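Long-range contacts in enoyl-CoA hydratase (Mycobacterium thermoresistibile, PDB 3T3W), which probably hydrates the double bond of 2-enoyl-CoA thioesters in lipid metabolism: residues V26-A31 against E209-A214; R127-G132 against L149-V154; G132-W137 against G161-G166. One frame throughout, in Å; residues are numbered along the deposited sequence.

Overall arrangement
Contact 1 joins the hairpin of strands 22-27 and 30-35 to helix 206-217, at the edge of the six-stranded sheet. Contacts 2 and 3 lie deeper, with centres 9 Å apart and 26 and 24 Å from that of contact 1; the nearest atoms of either come no closer to contact 1 than about 11 Å. In sequence both are nested inside the loop that contact 1 closes, while their own segments alternate: 127-132, 132-137, 149-154, 161-166. They share G132, in the link from strand 127-129 to helix 133-136, and touch again where D152 OD2 meets V162 N. The small three-stranded sheet, the short helix and the loop carrying zinc ligand E163 are thus packed together as one region.

Contact 1 (V26-A31 against E209-A214); sequences VSDRIA and ETRALA
R211 reaches from helix 206-217 to the turn between strands 22-27 and 30-35, and the direct polar contacts converge on its NH2. The charged one is a salt bridge to D28 OD2, 3.0 Å from R211 NH2: this oxygen lies in the guanidinium plane and offers its anti lone pair, although the carboxylate is turned 64° from it. R211 NH2 also donates to S27 O at 3.1 Å, from above the carbonyl plane, while I30 N approaches that oxygen from the opposite face. A weak bond to S27 OG, also bonded to D25, is added. R211 NH1 is linked through a water to I30 O.

The apolar part rests on I30. Its CD1 sits over the centre of one guanidinium face, 3.8 Å from R211 CZ, and 3.7 Å from A214 CB, one helical turn on. With CG anti to the backbone N (chi1 -169°) and the chain extended on to NE, R211 spans the gap to the turn. I30 and A214 both also touch V69 of strand 67-72.

The S27-I30 reversal is a type I' turn closing a two-residue beta hairpin, pinned here by an arginine from a helix on the main sheet of a crotonase-like fold.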
# COMPACT_ATOMS: atom_id res chain seq x y z
N VAL F 26 18.14 -11.94 -34.37
CA VAL F 26 18.20 -12.98 -33.37
C VAL F 26 19.41 -13.87 -33.67
O VAL F 26 19.52 -14.43 -34.77
CB VAL F 26 16.93 -13.84 -33.35
CG1 VAL F 26 17.08 -15.07 -32.43
CG2 VAL F 26 15.73 -13.00 -32.98
N SER F 27 20.29 -13.99 -32.71
CA SER F 27 21.37 -14.98 -32.78
C SER F 27 21.87 -15.34 -31.40
O SER F 27 21.83 -14.51 -30.49
CB SER F 27 22.51 -14.48 -33.66
OG SER F 27 22.97 -13.25 -33.20
N ASP F 28 22.31 -16.59 -31.24
CA ASP F 28 22.85 -17.05 -29.97
C ASP F 28 21.87 -16.78 -28.79
O ASP F 28 22.31 -16.42 -27.69
CB ASP F 28 24.19 -16.33 -29.66
CG ASP F 28 25.19 -16.42 -30.81
OD1 ASP F 28 25.45 -17.54 -31.23
OD2 ASP F 28 25.67 -15.34 -31.28
N ARG F 29 20.58 -16.97 -29.03
CA ARG F 29 19.48 -16.79 -28.06
C ARG F 29 19.29 -15.33 -27.58
O ARG F 29 18.61 -15.09 -26.57
CB ARG F 29 19.60 -17.75 -26.86
CG ARG F 29 19.69 -19.22 -27.31
CD ARG F 29 19.42 -20.18 -26.18
NE ARG F 29 18.07 -19.94 -25.66
CZ ARG F 29 16.93 -20.40 -26.19
NH1 ARG F 29 16.92 -21.22 -27.24
NH2 ARG F 29 15.79 -20.04 -25.63
N ILE F 30 19.85 -14.39 -28.33
CA ILE F 30 19.72 -12.94 -27.98
C ILE F 30 18.97 -12.29 -29.12
O ILE F 30 19.36 -12.45 -30.27
CB ILE F 30 21.12 -12.28 -27.83
CG1 ILE F 30 21.93 -12.94 -26.71
CG2 ILE F 30 20.95 -10.76 -27.54
CD1 ILE F 30 23.40 -12.59 -26.73
N ALA F 31 17.90 -11.55 -28.81
CA ALA F 31 17.23 -10.68 -29.78
C ALA F 31 17.78 -9.30 -29.56
O ALA F 31 17.62 -8.74 -28.45
CB ALA F 31 15.72 -10.66 -29.55
N GLU F 209 30.32 -5.16 -24.41
CA GLU F 209 30.01 -5.45 -23.00
C GLU F 209 28.58 -5.89 -22.82
O GLU F 209 28.32 -6.80 -22.05
CB GLU F 209 30.22 -4.22 -22.12
CG GLU F 209 31.64 -3.69 -22.06
CD GLU F 209 32.38 -4.04 -20.79
OE1 GLU F 209 31.82 -4.69 -19.89
OE2 GLU F 209 33.58 -3.67 -20.72
N THR F 210 27.64 -5.22 -23.51
CA THR F 210 26.24 -5.58 -23.42
C THR F 210 25.97 -6.98 -23.95
O THR F 210 25.25 -7.75 -23.32
CB THR F 210 25.36 -4.52 -24.15
OG1 THR F 210 25.61 -3.26 -23.55
CG2 THR F 210 23.88 -4.83 -24.02
N ARG F 211 26.53 -7.30 -25.10
CA ARG F 211 26.30 -8.61 -25.67
C ARG F 211 26.94 -9.70 -24.80
O ARG F 211 26.39 -10.80 -24.65
CB ARG F 211 26.78 -8.71 -27.09
CG ARG F 211 26.28 -10.00 -27.72
CD ARG F 211 26.43 -10.03 -29.21
NE ARG F 211 25.95 -11.29 -29.74
CZ ARG F 211 24.70 -11.54 -30.13
NH1 ARG F 211 23.78 -10.60 -30.06
NH2 ARG F 211 24.41 -12.73 -30.65
N ALA F 212 28.08 -9.40 -24.20
CA ALA F 212 28.75 -10.40 -23.35
C ALA F 212 27.88 -10.72 -22.12
O ALA F 212 27.73 -11.88 -21.72
CB ALA F 212 30.14 -9.90 -22.91
N LEU F 213 27.32 -9.67 -21.52
CA LEU F 213 26.41 -9.84 -20.41
C LEU F 213 25.15 -10.62 -20.83
O LEU F 213 24.72 -11.54 -20.14
CB LEU F 213 26.06 -8.47 -19.82
CG LEU F 213 25.00 -8.43 -18.71
CD1 LEU F 213 25.49 -9.25 -17.52
CD2 LEU F 213 24.66 -6.98 -18.32
N ALA F 214 24.56 -10.26 -21.97
CA ALA F 214 23.39 -10.98 -22.51
C ALA F 214 23.70 -12.46 -22.70
O ALA F 214 22.90 -13.31 -22.33
CB ALA F 214 22.96 -10.33 -23.84
O HOH W 1 21.23 -10.69 -31.34

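Contact 2 (R127-G132 against L149-V154); sequences RCISGG and LFSDPV
S130, which follows I129 of strand 127-129, has a positive phi (50°), unusual for a residue other than glycine, and is bonded through both its backbone and its side chain. S130 N donates to S151 O at 2.8 Å, nearly straight at 174°. S130 OG donates to D152 OD1 at 2.7 Å, on the anti side and out of the carboxylate plane. P153 CD and V154 CG1 pack against the same hydroxyl.

Before this the strands run parallel, with R127, C128 and I129 level with L149, F150 and S151. C128 N donates to L149 O at 2.9 Å and S151 N to C128 O at 3.1 Å. On one face of the sheet R127 bends back at chi2 (-83°), laying its guanidinium over L149 CD1, 3.7 Å from R127 CZ. A water accepts from R127 NH1 and joins it to S151 OG. On the other face C128 CB lies 3.7 Å from F150 CD1, and C128 SG makes an oblique sulfur-aromatic contact with the same ring.

Both oxygens of D152 are engaged, OD1 by S130 and OD2 by hydrogen bonds to V162 N and H167 NE2, which fixes the carboxylate's rotation and ties the strand end to the loop beyond it.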
# COMPACT_ATOMS: atom_id res chain seq x y z
N ARG F 127 23.00 11.13 -25.54
CA ARG F 127 21.81 11.70 -24.91
C ARG F 127 20.65 10.74 -24.83
O ARG F 127 20.29 10.08 -25.83
CB ARG F 127 21.35 12.94 -25.67
CG ARG F 127 22.39 14.04 -25.66
CD ARG F 127 22.21 14.79 -24.37
NE ARG F 127 23.07 15.97 -24.26
CZ ARG F 127 22.93 16.86 -23.28
NH1 ARG F 127 21.96 16.72 -22.38
NH2 ARG F 127 23.75 17.91 -23.24
N CYS F 128 20.06 10.72 -23.64
CA CYS F 128 18.82 10.00 -23.40
C CYS F 128 17.96 11.04 -22.69
O CYS F 128 18.19 11.32 -21.51
CB CYS F 128 19.03 8.78 -22.52
SG CYS F 128 17.47 7.93 -22.16
N ILE F 129 17.06 11.64 -23.45
CA ILE F 129 16.26 12.81 -22.99
C ILE F 129 14.78 12.46 -22.94
O ILE F 129 14.21 12.01 -23.92
CB ILE F 129 16.41 13.99 -23.97
CG1 ILE F 129 17.90 14.41 -24.09
CG2 ILE F 129 15.61 15.21 -23.49
CD1 ILE F 129 18.17 15.37 -25.25
N SER F 130 14.16 12.74 -21.81
CA SER F 130 12.73 12.70 -21.62
C SER F 130 12.08 11.39 -22.11
O SER F 130 12.26 10.35 -21.48
CB SER F 130 12.12 13.94 -22.24
OG SER F 130 12.39 15.14 -21.49
N GLY F 131 11.38 11.41 -23.23
CA GLY F 131 10.82 10.15 -23.76
C GLY F 131 11.83 9.03 -23.99
O GLY F 131 11.46 7.87 -24.04
N GLY F 132 13.10 9.33 -24.19
CA GLY F 132 14.15 8.30 -24.20
C GLY F 132 14.11 7.36 -22.98
O GLY F 132 14.39 6.14 -23.07
N LEU F 149 24.30 10.94 -21.18
CA LEU F 149 23.72 12.05 -20.44
C LEU F 149 22.22 11.84 -20.38
O LEU F 149 21.59 11.73 -21.41
CB LEU F 149 24.05 13.38 -21.13
CG LEU F 149 25.51 13.81 -20.94
CD1 LEU F 149 25.81 15.03 -21.80
CD2 LEU F 149 25.78 14.18 -19.50
N PHE F 150 21.69 11.76 -19.17
CA PHE F 150 20.28 11.47 -18.93
C PHE F 150 19.59 12.70 -18.40
O PHE F 150 20.09 13.35 -17.48
CB PHE F 150 20.11 10.36 -17.89
CG PHE F 150 20.63 9.02 -18.32
CD1 PHE F 150 19.81 8.11 -18.95
CD2 PHE F 150 21.94 8.67 -18.08
CE1 PHE F 150 20.28 6.85 -19.30
CE2 PHE F 150 22.42 7.40 -18.44
CZ PHE F 150 21.60 6.49 -19.08
N SER F 151 18.41 13.03 -18.95
CA SER F 151 17.69 14.23 -18.48
C SER F 151 16.20 14.11 -18.77
O SER F 151 15.80 13.30 -19.60
CB SER F 151 18.28 15.50 -19.16
OG SER F 151 18.00 15.50 -20.56
N ASP F 152 15.41 14.91 -18.06
CA ASP F 152 14.01 15.10 -18.41
C ASP F 152 13.63 16.55 -18.17
O ASP F 152 13.10 16.85 -17.11
CB ASP F 152 13.11 14.17 -17.62
CG ASP F 152 11.66 14.28 -18.03
OD1 ASP F 152 11.38 15.01 -19.03
OD2 ASP F 152 10.82 13.68 -17.30
N PRO F 153 13.89 17.43 -19.17
CA PRO F 153 13.59 18.85 -19.03
C PRO F 153 12.17 19.30 -19.41
O PRO F 153 11.97 20.50 -19.77
CB PRO F 153 14.62 19.50 -19.95
CG PRO F 153 14.88 18.50 -21.00
CD PRO F 153 14.72 17.15 -20.36
N VAL F 154 11.18 18.41 -19.32
CA VAL F 154 9.82 18.78 -19.79
C VAL F 154 9.10 19.79 -18.93
O VAL F 154 8.12 20.35 -19.39
CB VAL F 154 8.85 17.59 -20.02
CG1 VAL F 154 9.31 16.76 -21.19
CG2 VAL F 154 8.63 16.78 -18.75
O HOH W 2 20.42 14.44 -21.50

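Contact 3 (G132-W137 against G161-G166); sequences GLLLCW and GVEYHG. With ZN (zinc ion), chain T.
L134 of the short helix 133-136 and W137, three residues on, face Y164 of the loop 161-166, and these three side chains lose the most surface here. The indole of W137 is sandwiched: G166 CA lies over one face, 3.8 Å from the centroid of the six-membered ring and 20° off its normal, a CH-pi contact, while L133 CB lies against the opposite face. At the indole edge W137 CZ3 approaches Y164 O to 3.4 Å, close to the ring plane. G166 CA is also 3.7 Å from W137 CE3.

L134 slides past Y164 in the opposite direction, bringing L134 CG to 3.7 Å from Y164 CB. Its CD1 branch is shared with V162, whose CG2 lies 3.6 Å from L134 CD1. For Y164, CG anti to the backbone N (chi1 -179°) sends the ring along the helix in its N-to-C sense, toward W137, where the edge of the phenol meets the indole: Y164 CD2 is 4.0 Å from W137 CE3. Farther out, a water in the phenol plane lies 2.7 Å from Y164 OH and donates to W137 O, bridging the two segments by their polar ends. That carbonyl also accepts from R174 of a second subunit.

Between V162 and Y164, E163 turns the other way and binds zinc through OE2, 2.1 Å from the metal. E102, H252, H256 and a water also bind the metal.

The site thus links this loop to helix 95-115, which carries E102, and helix 241-263, which carries both histidines. The same two helices supply Y106 against L134 and F241 against Y164, while H167 of helix 167-171 meets the W137 indole edge-to-face.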
# COMPACT_ATOMS: atom_id res chain seq x y z
N GLY F 132 13.10 9.33 -24.19
CA GLY F 132 14.15 8.30 -24.20
C GLY F 132 14.11 7.36 -22.98
O GLY F 132 14.39 6.14 -23.07
N LEU F 133 13.76 7.93 -21.84
CA LEU F 133 13.67 7.18 -20.58
C LEU F 133 12.58 6.13 -20.63
O LEU F 133 12.65 5.10 -19.93
CB LEU F 133 13.44 8.14 -19.42
CG LEU F 133 14.58 9.16 -19.22
CD1 LEU F 133 14.11 10.32 -18.36
CD2 LEU F 133 15.80 8.45 -18.58
N LEU F 134 11.55 6.36 -21.44
CA LEU F 134 10.47 5.38 -21.61
C LEU F 134 10.92 4.16 -22.40
O LEU F 134 10.25 3.13 -22.37
CB LEU F 134 9.23 6.01 -22.27
CG LEU F 134 8.23 6.61 -21.32
CD1 LEU F 134 8.85 7.80 -20.58
CD2 LEU F 134 6.95 7.02 -22.01
N LEU F 135 12.08 4.25 -23.06
CA LEU F 135 12.62 3.10 -23.78
C LEU F 135 13.56 2.27 -22.91
O LEU F 135 13.54 1.05 -23.01
CB LEU F 135 13.32 3.52 -25.06
CG LEU F 135 12.51 4.47 -26.00
CD1 LEU F 135 13.27 4.67 -27.33
CD2 LEU F 135 11.08 3.94 -26.24
N CYS F 136 14.41 2.91 -22.09
CA CYS F 136 15.38 2.18 -21.31
C CYS F 136 14.84 1.77 -19.93
O CYS F 136 15.17 0.67 -19.46
CB CYS F 136 16.72 2.94 -21.19
SG CYS F 136 16.64 4.55 -20.41
N TRP F 137 14.04 2.60 -19.26
CA TRP F 137 13.54 2.19 -17.94
C TRP F 137 12.80 0.87 -17.90
O TRP F 137 12.97 0.12 -16.93
CB TRP F 137 12.69 3.28 -17.28
CG TRP F 137 13.44 4.42 -16.67
CD1 TRP F 137 14.71 4.45 -16.15
CD2 TRP F 137 12.88 5.74 -16.38
NE1 TRP F 137 15.02 5.67 -15.61
CE2 TRP F 137 13.94 6.50 -15.71
CE3 TRP F 137 11.66 6.35 -16.62
CZ2 TRP F 137 13.75 7.80 -15.30
CZ3 TRP F 137 11.50 7.66 -16.21
CH2 TRP F 137 12.51 8.36 -15.54
N GLY F 161 7.24 16.19 -15.64
CA GLY F 161 7.96 14.95 -15.93
C GLY F 161 7.22 14.17 -17.01
O GLY F 161 6.01 14.38 -17.25
N VAL F 162 7.92 13.23 -17.62
CA VAL F 162 7.30 12.39 -18.69
C VAL F 162 6.22 11.45 -18.15
O VAL F 162 5.99 11.33 -16.91
CB VAL F 162 8.37 11.61 -19.48
CG1 VAL F 162 9.29 12.59 -20.25
CG2 VAL F 162 9.19 10.71 -18.53
N GLU F 163 5.57 10.77 -19.10
CA GLU F 163 4.31 10.06 -18.84
C GLU F 163 4.44 8.84 -17.94
O GLU F 163 3.45 8.44 -17.31
CB GLU F 163 3.76 9.58 -20.19
CG GLU F 163 3.25 10.69 -21.11
CD GLU F 163 4.30 11.43 -21.96
OE1 GLU F 163 5.52 11.20 -21.80
OE2 GLU F 163 3.87 12.30 -22.77
N TYR F 164 5.62 8.24 -17.90
CA TYR F 164 5.92 7.02 -17.17
C TYR F 164 6.93 7.44 -16.10
O TYR F 164 8.12 7.67 -16.39
CB TYR F 164 6.53 6.00 -18.12
CG TYR F 164 6.92 4.62 -17.60
CD1 TYR F 164 6.08 3.53 -17.79
CD2 TYR F 164 8.16 4.38 -17.02
CE1 TYR F 164 6.44 2.24 -17.37
CE2 TYR F 164 8.54 3.09 -16.64
CZ TYR F 164 7.67 2.02 -16.82
OH TYR F 164 8.03 0.72 -16.47
N HIS F 165 6.43 7.61 -14.89
CA HIS F 165 7.22 8.19 -13.82
C HIS F 165 8.10 7.14 -13.14
O HIS F 165 7.83 6.69 -12.04
CB HIS F 165 6.33 8.93 -12.79
CG HIS F 165 7.13 9.73 -11.79
ND1 HIS F 165 7.51 11.02 -12.03
CD2 HIS F 165 7.75 9.36 -10.61
CE1 HIS F 165 8.27 11.44 -11.00
NE2 HIS F 165 8.43 10.42 -10.14
N GLY F 166 9.21 6.82 -13.79
CA GLY F 166 10.26 6.00 -13.21
C GLY F 166 11.16 6.80 -12.27
O GLY F 166 11.90 6.22 -11.49
ZN ZN T . 2.45 13.87 -22.58
O HOH W 3 10.42 0.31 -15.22
O HOH W 4 4.15 15.03 -23.04